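PDB 5KJP: enoyl-CoA hydratase from Mycobacterium tuberculosis, which probably catalyses the reversible addition of water to the double bond of enoyl-CoA thioesters in fatty acid metabolism, as a member of the crotonase superfamily. Local coordinates for residues A[20-24]-A[25-29]; A[196-199]-A[200-204]; A[162-165]-A[166-170]. All coordinates share one frame; numbering follows the deposited sequence.

How the contacts relate
From the N terminus, contact 1 comes first: residues 20-24 turn straight back along 25-29 and close a beta hairpin at the edge of the six-stranded sheet. Contact 3 follows at 162-170, the C-terminal part of helix 160-169, about 34 Å from contact 1 between centres. Contact 2, at 196-204, is a run of helix 193-205. The three lie in series, and none nests in or crosses another. Contacts 1 and 2 are joined in space: R22, I25 and I27 of the hairpin pack on I198, A201 and E202 of the helix. Contact 3 touches neither within the chain. Both helical contacts reach other subunits.

Contact 1: residues A[20-24]-A[25-29]; sequences EQRDR and ILIIT
R22 and I25 pair at the closed end of a local beta hairpin, at the edge of the six-stranded sheet. Their backbones exchange two hydrogen bonds: R22 N to I25 O and I25 N to R22 O, each 2.9 Å. A type II' turn from R22 to I25 reverses the chain. Q21 and L26 form the non-hydrogen-bonded pair. E20 and I27 follow as a second hydrogen-bonded pair, with I27 N to E20 O at 2.7 Å. This antiparallel hairpin, with the two-residue loop D23-R24, joins strands 17-22 and 25-30 of the crotonase-family sheet. R22, E20, I25 and I27 point to one face. The R22 chain runs extended from CG to NE and lays its guanidinium over I27. I27 CD1 lies 3.4 Å from R22 NE, over one face of the group and offset toward its rim. R22 also grips E20 side-on in a salt bridge. R22 NE is 2.8 Å from E20 OE2, which it meets from above the carboxylate plane. R22 NH1 hydrogen-bonds E20 OE1 at a longer 3.3 Å. The two bonds should restrict rotation of the guanidinium over the isoleucine. The R24 guanidinium hydrogen-bonds S61 OG through NE and the A58 carbonyl through NH2.

Contact 2: residues A[196-199]-A[200-204]; sequences AAIA and LAEKI
E202 has CG anti to its own carbonyl carbon (chi1 -77°), which carries the side chain back toward I198, one turn earlier. Its chain then runs extended to the carboxylate. In I198, chi1 of -69° puts CG1 beside the backbone N and leaves CG2 anti to it, facing this carboxylate. I198 CG2 lies 3.7 Å from E202 OE2. The two side chains cross at a slant, and the methyl meets the carboxylate without a polar bond. Lower down, E202 CG rests 3.3 Å from I198 O. That same carbonyl accepts the backbone N-H of E202, at 2.8 Å from I198 O to E202 N.

The neighbouring backbone bonds follow the i to i+4 pattern of an alpha helix. L200 N bonds A196 O, A201 N bonds A197 O at 2.8 Å, and K203 N bonds A199 O at 3.2 Å. A201 CB sits close to the A197 carbonyl, 3.4 Å from its O. The K203 chain also starts over a carbonyl one turn back, with CG 3.4 Å from A199 O. It then bends, and its NZ forms a salt bridge with D171 of the second subunit.

The helix is amphipathic. A197, L200, A201 and I204 are buried, while A199, E202 and K203 are exposed. The small side chains of A197 and A201 probably allow a close approach to the sheet. A197 packs on I64, I106 and A108, A201 on V62 and I106, and L200 and I204 on L126 and on T169 of the second subunit. On the hairpin side, I198 meets I27 while A201 and E202 meet I25, so helix 193-205 lies across strands 25-30, 62-67, 105-109 and 126-130.

Contact 3: residues A[162-165]-A[166-170]; sequences IAME and LALTG
T169 grips the E165 carbonyl twice, at the C-terminal end of helix 160-169. Its OG1 donates to E165 O at 2.7 Å, and its backbone N bonds the same oxygen at 2.9 Å. The two donors approach from opposite faces of the carbonyl plane, with OG1 35° out of it. A chi1 of 63° sets OG1 between the backbone N and the carbonyl carbon of T169, turned back toward E165. OG1 is also hydrogen-bonded to D171 N, just past the helix, so the hydroxyl links the last turn to the chain that leaves it. G170, the first residue past the helix, has positive phi.

Upstream, L166 N, A167 N and L168 N bond the carbonyls of I162, A163 and selenomethionine M164. The apolar side chains pair with the same spacing. M164 SE lies 3.8 Å from L168 CD1, with the M164 chain bent at chi2 and chi3. I162 CG2 meets L166 CD1 more loosely, at 4.2 Å. L166 CG sits 3.3 Å from I162 O.

Outward, E165 OE1 and L168 O hydrogen-bond N185 and N207 of the third subunit. Helix 160-169 packs on helix 150-157 of its own chain, with A163 on L154 and P155 and A167 on L151, and, in the third subunit, on helix 209-221 through T215 and I219 and on strand 126-130, where E165 meets L126.

Contact 1: residues A[20-24]-A[25-29]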
loop_
_atom_site.group_PDB
_atom_site.type_symbol
_atom_site.label_atom_id
_atom_site.label_comp_id
_atom_site.label_asym_id
_atom_site.label_seq_id
_atom_site.Cartn_x
_atom_site.Cartn_y
_atom_site.Cartn_z
ATOM N N GLU A 20 24.131 -16.621 17.470
ATOM C CA GLU A 20 24.253 -16.416 18.906
ATOM C C GLU A 20 22.888 -16.221 19.538
ATOM O O GLU A 20 22.084 -15.423 19.061
ATOM C CB GLU A 20 25.133 -15.205 19.213
ATOM C CG GLU A 20 25.319 -14.960 20.702
ATOM C CD GLU A 20 25.848 -13.572 21.011
ATOM O OE1 GLU A 20 26.341 -12.897 20.081
ATOM O OE2 GLU A 20 25.771 -13.160 22.191
ATOM N N GLN A 21 22.624 -16.951 20.614
ATOM C CA GLN A 21 21.396 -16.749 21.373
ATOM C C GLN A 21 21.628 -15.782 22.530
ATOM O O GLN A 21 22.530 -15.980 23.347
ATOM C CB GLN A 21 20.862 -18.078 21.908
ATOM C CG GLN A 21 19.693 -17.921 22.871
ATOM C CD GLN A 21 18.989 -19.233 23.157
ATOM O OE1 GLN A 21 19.444 -20.300 22.737
ATOM N NE2 GLN A 21 17.872 -19.163 23.875
ATOM N N ARG A 22 20.821 -14.727 22.581
ATOM C CA ARG A 22 20.798 -13.828 23.727
ATOM C C ARG A 22 19.397 -13.841 24.296
ATOM O O ARG A 22 18.483 -13.248 23.720
ATOM C CB ARG A 22 21.213 -12.409 23.337
ATOM C CG ARG A 22 22.623 -12.328 22.790
ATOM C CD ARG A 22 23.129 -10.898 22.698
ATOM N NE ARG A 22 24.310 -10.819 21.841
ATOM C CZ ARG A 22 24.832 -9.685 21.386
ATOM N NH1 ARG A 22 25.906 -9.715 20.608
ATOM N NH2 ARG A 22 24.282 -8.524 21.708
ATOM N N ASP A 23 19.236 -14.533 25.419
ATOM C CA ASP A 23 17.922 -14.795 25.995
ATOM C C ASP A 23 17.022 -15.455 24.952
ATOM O O ASP A 23 17.299 -16.567 24.495
ATOM C CB ASP A 23 17.289 -13.507 26.527
ATOM C CG ASP A 23 18.130 -12.850 27.610
ATOM O OD1 ASP A 23 18.668 -13.578 28.475
ATOM O OD2 ASP A 23 18.257 -11.606 27.597
ATOM N N ARG A 24 15.960 -14.763 24.557
ATOM C CA ARG A 24 14.996 -15.338 23.627
ATOM C C ARG A 24 15.185 -14.807 22.205
ATOM O O ARG A 24 14.325 -14.996 21.340
ATOM C CB ARG A 24 13.576 -15.065 24.114
ATOM C CG ARG A 24 13.344 -15.490 25.563
ATOM C CD ARG A 24 11.870 -15.455 25.906
ATOM N NE ARG A 24 11.112 -16.278 24.972
ATOM C CZ ARG A 24 10.922 -17.585 25.114
ATOM N NH1 ARG A 24 11.420 -18.221 26.169
ATOM N NH2 ARG A 24 10.226 -18.256 24.206
ATOM N N ILE A 25 16.319 -14.154 21.969
ATOM C CA ILE A 25 16.611 -13.586 20.659
ATOM C C ILE A 25 17.727 -14.362 19.970
ATOM O O ILE A 25 18.794 -14.588 20.548
ATOM C CB ILE A 25 17.007 -12.099 20.764
ATOM C CG1 ILE A 25 15.833 -11.280 21.302
ATOM C CG2 ILE A 25 17.440 -11.553 19.404
ATOM C CD1 ILE A 25 16.249 -9.969 21.938
ATOM N N LEU A 26 17.483 -14.777 18.732
ATOM C CA LEU A 26 18.525 -15.431 17.959
ATOM C C LEU A 26 19.189 -14.429 17.020
ATOM O O LEU A 26 18.547 -13.904 16.112
ATOM C CB LEU A 26 17.958 -16.609 17.164
ATOM C CG LEU A 26 19.046 -17.561 16.642
ATOM C CD1 LEU A 26 19.686 -18.312 17.816
ATOM C CD2 LEU A 26 18.516 -18.525 15.580
ATOM N N ILE A 27 20.471 -14.157 17.237
ATOM C CA ILE A 27 21.197 -13.245 16.352
ATOM C C ILE A 27 21.985 -14.026 15.302
ATOM O O ILE A 27 22.878 -14.816 15.629
ATOM C CB ILE A 27 22.147 -12.330 17.133
ATOM C CG1 ILE A 27 21.377 -11.601 18.240
ATOM C CG2 ILE A 27 22.833 -11.338 16.187
ATOM C CD1 ILE A 27 22.256 -10.747 19.112
ATOM N N ILE A 28 21.635 -13.790 14.043
ATOM C CA ILE A 28 22.194 -14.511 12.904
ATOM C C ILE A 28 23.058 -13.560 12.089
ATOM O O ILE A 28 22.576 -12.531 11.607
ATOM C CB ILE A 28 21.082 -15.089 12.000
ATOM C CG1 ILE A 28 20.057 -15.865 12.839
ATOM C CG2 ILE A 28 21.681 -15.958 10.892
ATOM C CD1 ILE A 28 18.705 -16.030 12.158
ATOM N N THR A 29 24.334 -13.899 11.939
ATOM C CA THR A 29 25.270 -13.018 11.256
ATOM C C THR A 29 25.907 -13.691 10.052
ATOM O O THR A 29 26.611 -14.696 10.195
ATOM C CB THR A 29 26.380 -12.553 12.217
ATOM O OG1 THR A 29 25.780 -11.910 13.348
ATOM C CG2 THR A 29 27.327 -11.585 11.522
#

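Contact 2: residues A[196-199]-A[200-204]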
loop_
_atom_site.group_PDB
_atom_site.type_symbol
_atom_site.label_atom_id
_atom_site.label_comp_id
_atom_site.label_asym_id
_atom_site.label_seq_id
_atom_site.Cartn_x
_atom_site.Cartn_y
_atom_site.Cartn_z
ATOM N N ALA A 196 19.981 -1.259 17.732
ATOM C CA ALA A 196 18.613 -0.781 17.569
ATOM C C ALA A 196 17.664 -1.963 17.342
ATOM O O ALA A 196 16.554 -1.997 17.884
ATOM C CB ALA A 196 18.518 0.214 16.417
ATOM N N ALA A 197 18.112 -2.934 16.551
ATOM C CA ALA A 197 17.308 -4.125 16.262
ATOM C C ALA A 197 17.086 -4.985 17.514
ATOM O O ALA A 197 16.012 -5.558 17.695
ATOM C CB ALA A 197 17.963 -4.952 15.155
ATOM N N ILE A 198 18.095 -5.079 18.375
ATOM C CA ILE A 198 17.940 -5.823 19.617
ATOM C C ILE A 198 16.888 -5.151 20.501
ATOM O O ILE A 198 16.053 -5.826 21.111
ATOM C CB ILE A 198 19.284 -5.956 20.372
ATOM C CG1 ILE A 198 20.233 -6.874 19.601
ATOM C CG2 ILE A 198 19.069 -6.499 21.783
ATOM C CD1 ILE A 198 21.675 -6.821 20.099
ATOM N N ALA A 199 16.906 -3.820 20.544
ATOM C CA ALA A 199 15.896 -3.081 21.301
ATOM C C ALA A 199 14.496 -3.392 20.779
ATOM O O ALA A 199 13.570 -3.628 21.560
ATOM C CB ALA A 199 16.169 -1.582 21.243
ATOM N N LEU A 200 14.348 -3.410 19.457
ATOM C CA LEU A 200 13.074 -3.765 18.835
ATOM C C LEU A 200 12.672 -5.203 19.158
ATOM O O LEU A 200 11.527 -5.467 19.528
ATOM C CB LEU A 200 13.150 -3.570 17.318
ATOM C CG LEU A 200 11.916 -3.855 16.467
ATOM C CD1 LEU A 200 10.726 -3.050 16.982
ATOM C CD2 LEU A 200 12.214 -3.522 15.003
ATOM N N ALA A 201 13.622 -6.126 19.023
ATOM C CA ALA A 201 13.376 -7.530 19.320
ATOM C C ALA A 201 12.937 -7.723 20.771
ATOM O O ALA A 201 12.022 -8.499 21.052
ATOM C CB ALA A 201 14.624 -8.364 19.029
ATOM N N GLU A 202 13.583 -7.013 21.688
ATOM C CA GLU A 202 13.252 -7.137 23.106
ATOM C C GLU A 202 11.831 -6.645 23.389
ATOM O O GLU A 202 11.144 -7.195 24.250
ATOM C CB GLU A 202 14.268 -6.385 23.974
ATOM C CG GLU A 202 15.585 -7.145 24.138
ATOM C CD GLU A 202 16.655 -6.356 24.870
ATOM O OE1 GLU A 202 16.455 -5.148 25.116
ATOM O OE2 GLU A 202 17.702 -6.954 25.204
ATOM N N LYS A 203 11.383 -5.625 22.662
ATOM C CA LYS A 203 10.009 -5.161 22.817
ATOM C C LYS A 203 9.030 -6.264 22.404
ATOM O O LYS A 203 8.009 -6.485 23.059
ATOM C CB LYS A 203 9.769 -3.884 22.007
ATOM C CG LYS A 203 10.482 -2.662 22.585
ATOM C CD LYS A 203 10.561 -1.507 21.593
ATOM C CE LYS A 203 9.217 -0.813 21.428
ATOM N NZ LYS A 203 8.633 -0.349 22.719
ATOM N N ILE A 204 9.364 -6.979 21.337
ATOM C CA ILE A 204 8.503 -8.048 20.850
ATOM C C ILE A 204 8.572 -9.311 21.726
ATOM O O ILE A 204 7.546 -9.952 21.983
ATOM C CB ILE A 204 8.854 -8.392 19.393
ATOM C CG1 ILE A 204 8.586 -7.172 18.503
ATOM C CG2 ILE A 204 8.035 -9.570 18.916
ATOM C CD1 ILE A 204 9.165 -7.298 17.092
#

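Contact 3: residues A[162-165]-A[166-170]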
loop_
_atom_site.group_PDB
_atom_site.type_symbol
_atom_site.label_atom_id
_atom_site.label_comp_id
_atom_site.label_asym_id
_atom_site.label_seq_id
_atom_site.Cartn_x
_atom_site.Cartn_y
_atom_site.Cartn_z
ATOM N N ILE A 162 7.019 3.438 -6.843
ATOM C CA ILE A 162 8.417 3.557 -6.450
ATOM C C ILE A 162 9.074 2.183 -6.553
ATOM O O ILE A 162 10.225 2.063 -6.980
ATOM C CB ILE A 162 8.587 4.122 -5.021
ATOM C CG1 ILE A 162 7.769 5.411 -4.836
ATOM C CG2 ILE A 162 10.067 4.362 -4.722
ATOM C CD1 ILE A 162 8.053 6.480 -5.881
ATOM N N ALA A 163 8.334 1.145 -6.183
ATOM C CA ALA A 163 8.825 -0.219 -6.355
ATOM C C ALA A 163 9.078 -0.517 -7.841
ATOM O O ALA A 163 10.115 -1.069 -8.197
ATOM C CB ALA A 163 7.841 -1.217 -5.758
HETATM N N MSE A 164 8.129 -0.134 -8.694
HETATM C CA MSE A 164 8.288 -0.234 -10.149
HETATM C C MSE A 164 9.546 0.496 -10.622
HETATM O O MSE A 164 10.353 -0.052 -11.386
HETATM C CB MSE A 164 7.053 0.337 -10.868
HETATM C CG MSE A 164 7.089 0.240 -12.401
HETATM SE SE MSE A 164 6.950 -1.609 -13.049
HETATM C CE MSE A 164 5.034 -1.881 -12.711
ATOM N N GLU A 165 9.715 1.733 -10.164
ATOM C CA GLU A 165 10.855 2.551 -10.573
ATOM C C GLU A 165 12.171 1.879 -10.204
ATOM O O GLU A 165 13.087 1.767 -11.031
ATOM C CB GLU A 165 10.786 3.936 -9.929
ATOM C CG GLU A 165 12.030 4.774 -10.156
ATOM C CD GLU A 165 12.059 6.035 -9.302
ATOM O OE1 GLU A 165 11.031 6.371 -8.668
ATOM O OE2 GLU A 165 13.122 6.686 -9.259
ATOM N N LEU A 166 12.261 1.418 -8.961
ATOM C CA LEU A 166 13.477 0.762 -8.497
ATOM C C LEU A 166 13.748 -0.520 -9.281
ATOM O O LEU A 166 14.895 -0.826 -9.618
ATOM C CB LEU A 166 13.374 0.470 -7.000
ATOM C CG LEU A 166 13.365 1.725 -6.126
ATOM C CD1 LEU A 166 12.987 1.369 -4.686
ATOM C CD2 LEU A 166 14.724 2.438 -6.176
ATOM N N ALA A 167 12.689 -1.258 -9.588
ATOM C CA ALA A 167 12.837 -2.521 -10.299
ATOM C C ALA A 167 13.268 -2.317 -11.760
ATOM O O ALA A 167 14.064 -3.098 -12.296
ATOM C CB ALA A 167 11.532 -3.318 -10.229
ATOM N N LEU A 168 12.760 -1.269 -12.402
ATOM C CA LEU A 168 13.050 -1.039 -13.821
ATOM C C LEU A 168 14.377 -0.317 -14.043
ATOM O O LEU A 168 15.019 -0.492 -15.080
ATOM C CB LEU A 168 11.921 -0.238 -14.480
ATOM C CG LEU A 168 10.543 -0.906 -14.509
ATOM C CD1 LEU A 168 9.563 -0.097 -15.346
ATOM C CD2 LEU A 168 10.646 -2.337 -15.022
ATOM N N THR A 169 14.774 0.515 -13.082
ATOM C CA THR A 169 16.017 1.270 -13.208
ATOM C C THR A 169 17.205 0.542 -12.594
ATOM O O THR A 169 18.334 0.680 -13.070
ATOM C CB THR A 169 15.930 2.651 -12.533
ATOM O OG1 THR A 169 15.717 2.482 -11.125
ATOM C CG2 THR A 169 14.807 3.509 -13.148
ATOM N N GLY A 170 16.950 -0.210 -11.524
ATOM C CA GLY A 170 18.014 -0.832 -10.747
ATOM C C GLY A 170 18.748 0.151 -9.845
ATOM O O GLY A 170 19.836 -0.151 -9.349
#